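Local structure of protein angel homolog 2 (6RW0) at residues 74-77 with 78-81. The protein hydrolyses 2',3'-cyclic phosphates, as a member of the CCR4 family of deadenylases, and probably binds mRNA 3'-untranslated regions. Residues are numbered along the deposited sequence; the frame is centred on the assembly and turned at random.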
ATOM      1  N   HIS A  74     -22.755  -7.224  -8.134  1.00 22.95           N
ATOM      2  CA  HIS A  74     -22.535  -7.491  -9.547  1.00 21.54           C
ATOM      3  C   HIS A  74     -21.892  -8.844  -9.805  1.00 20.86           C
ATOM      4  O   HIS A  74     -21.860  -9.280 -10.959  1.00 22.61           O
ATOM      5  CB  HIS A  74     -21.639  -6.390 -10.118  1.00 21.99           C
ATOM      6  CG  HIS A  74     -20.303  -6.296  -9.444  1.00 19.73           C
ATOM      7  ND1 HIS A  74     -20.127  -5.712  -8.208  1.00 19.76           N
ATOM      8  CD2 HIS A  74     -19.080  -6.723  -9.836  1.00 21.77           C
ATOM      9  CE1 HIS A  74     -18.853  -5.780  -7.869  1.00 19.31           C
ATOM     10  NE2 HIS A  74     -18.195  -6.390  -8.841  1.00 20.32           N
ATOM     11  N   CYS A  75     -21.397  -9.515  -8.770  1.00 19.89           N
ATOM     12  CA  CYS A  75     -20.635 -10.746  -8.922  1.00 19.50           C
ATOM     13  C   CYS A  75     -21.547 -11.962  -8.940  1.00 22.28           C
ATOM     14  O   CYS A  75     -22.529 -12.028  -8.198  1.00 24.97           O
ATOM     15  CB  CYS A  75     -19.699 -10.887  -7.725  1.00 19.36           C
ATOM     16  SG  CYS A  75     -18.672  -9.469  -7.429  1.00 20.64           S
ATOM     17  N   ARG A  76     -21.209 -12.938  -9.778  1.00 22.80           N
ATOM     18  CA  ARG A  76     -21.885 -14.226  -9.694  1.00 25.18           C
ATOM     19  C   ARG A  76     -21.615 -14.832  -8.324  1.00 23.32           C
ATOM     20  O   ARG A  76     -20.480 -14.819  -7.840  1.00 24.65           O
ATOM     21  CB  ARG A  76     -21.409 -15.144 -10.813  1.00 27.40           C
ATOM     22  CG  ARG A  76     -21.934 -14.683 -12.170  1.00 30.46           C
ATOM     23  CD  ARG A  76     -21.531 -15.620 -13.324  1.00 32.88           C
ATOM     24  NE  ARG A  76     -21.776 -16.994 -12.915  1.00 36.94           N
ATOM     25  CZ  ARG A  76     -20.831 -17.869 -12.596  1.00 34.02           C
ATOM     26  NH1 ARG A  76     -19.544 -17.556 -12.690  1.00 32.26           N
ATOM     27  NH2 ARG A  76     -21.183 -19.080 -12.196  1.00 37.51           N
ATOM     28  N   ARG A  77     -22.665 -15.346  -7.690  1.00 23.86           N
ATOM     29  CA  ARG A  77     -22.534 -15.765  -6.298  1.00 24.73           C
ATOM     30  C   ARG A  77     -21.418 -16.776  -6.078  1.00 22.97           C
ATOM     31  O   ARG A  77     -20.692 -16.644  -5.070  1.00 24.00           O
ATOM     32  CB  ARG A  77     -23.860 -16.345  -5.790  1.00 32.40           C
ATOM     33  CG  ARG A  77     -25.028 -15.383  -5.738  1.00 39.13           C
ATOM     34  CD  ARG A  77     -24.800 -14.291  -4.720  1.00 44.21           C
ATOM     35  NE  ARG A  77     -24.269 -13.100  -5.367  1.00 47.00           N
ATOM     36  CZ  ARG A  77     -23.877 -12.007  -4.727  1.00 49.55           C
ATOM     37  NH1 ARG A  77     -23.945 -11.945  -3.403  1.00 50.77           N
ATOM     38  NH2 ARG A  77     -23.412 -10.976  -5.419  1.00 44.47           N
ATOM     39  N   PRO A  78     -21.231 -17.796  -6.916  1.00 24.15           N
ATOM     40  CA  PRO A  78     -20.203 -18.808  -6.617  1.00 26.23           C
ATOM     41  C   PRO A  78     -18.792 -18.256  -6.565  1.00 25.43           C
ATOM     42  O   PRO A  78     -17.934 -18.852  -5.898  1.00 27.07           O
ATOM     43  CB  PRO A  78     -20.368 -19.835  -7.745  1.00 27.96           C
ATOM     44  CG  PRO A  78     -21.774 -19.660  -8.215  1.00 28.94           C
ATOM     45  CD  PRO A  78     -22.088 -18.198  -8.052  1.00 25.23           C
ATOM     46  N   VAL A  79     -18.522 -17.133  -7.235  1.00 21.97           N
ATOM     47  CA  VAL A  79     -17.153 -16.633  -7.302  1.00 21.46           C
ATOM     48  C   VAL A  79     -16.734 -15.945  -6.015  1.00 20.73           C
ATOM     49  O   VAL A  79     -15.559 -15.596  -5.867  1.00 20.90           O
ATOM     50  CB  VAL A  79     -16.861 -15.720  -8.510  1.00 23.63           C
ATOM     51  CG1 VAL A  79     -17.412 -16.342  -9.801  1.00 25.11           C
ATOM     52  CG2 VAL A  79     -17.389 -14.322  -8.304  1.00 24.07           C
ATOM     53  N   LEU A  80     -17.658 -15.736  -5.077  1.00 19.05           N
ATOM     54  CA  LEU A  80     -17.316 -14.981  -3.881  1.00 18.49           C
ATOM     55  C   LEU A  80     -16.837 -15.840  -2.723  1.00 19.49           C
ATOM     56  O   LEU A  80     -16.241 -15.298  -1.789  1.00 22.09           O
ATOM     57  CB  LEU A  80     -18.506 -14.133  -3.427  1.00 18.91           C
ATOM     58  CG  LEU A  80     -18.940 -13.065  -4.427  1.00 21.10           C
ATOM     59  CD1 LEU A  80     -20.212 -12.408  -3.935  1.00 23.42           C
ATOM     60  CD2 LEU A  80     -17.864 -12.022  -4.637  1.00 19.72           C
ATOM     61  N   HIS A  81     -17.062 -17.151  -2.752  1.00 19.96           N
ATOM     62  CA  HIS A  81     -16.669 -17.997  -1.634  1.00 19.82           C
ATOM     63  C   HIS A  81     -15.154 -18.069  -1.506  1.00 18.62           C
ATOM     64  O   HIS A  81     -14.430 -18.115  -2.504  1.00 18.28           O
ATOM     65  CB  HIS A  81     -17.224 -19.405  -1.834  1.00 23.20           C
ATOM     66  CG  HIS A  81     -18.714 -19.451  -1.925  1.00 31.14           C
ATOM     67  ND1 HIS A  81     -19.532 -19.109  -0.871  1.00 37.17           N
ATOM     68  CD2 HIS A  81     -19.535 -19.786  -2.947  1.00 34.81           C
ATOM     69  CE1 HIS A  81     -20.794 -19.234  -1.238  1.00 38.75           C
ATOM     70  NE2 HIS A  81     -20.824 -19.644  -2.494  1.00 36.97           N
TER
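Arg76 O and Arg77 O, two successive carbonyls, each take an amide from three residues further on. Val79 N donates to Arg76 O over 3.1 Å with an N-H...O angle of 149°, and Leu80 N reaches Arg77 O at 3.2 Å and much straighter, 168°. Both donors sit well above the planes of the carbonyls they bind, off the lone pairs. Pro78, lacking an N-H, can donate nothing at this point; Cys75 O is instead taken by the Arg77 side chain, which is bent at chi2 (-66°) and again at chi3, folds back and donates NH2 to it at 3.1 Å, with a weak second bond from NE. NH2 also makes a weak bond to Tyr72 O. The bend lays the guanidinium under Leu80, whose CD1 rests on one face, 3.8 Å from Arg77 CZ.

Two overlapping beta turns (76-79 and 77-80) thus carry the chain through the loop between helices 62-67 and 82-96 of this DNase I-like fold, ending at His81, the N-cap of the second helix. Leu80 O meanwhile accepts a bond from Gln62 NE2.

On the buried side, Leu80 CD2 packs against Cys75 CB at 3.8 Å, and Pro410 touches both side chains. Cutting Leu80 back to an alanine is likely to leave a gap beside Cys75 and Pro410 and to strip the methyl cover from one face of the Arg77 guanidinium, though its bonds to Cys75 O would still hold it. Arg76 runs the other way, its NH1 in a salt bridge with Glu412 OE2. The same NH1 passes 3.8 Å from Val79 CG1, the two side chains crossing at about a right angle, while Val79 itself also touches Glu412.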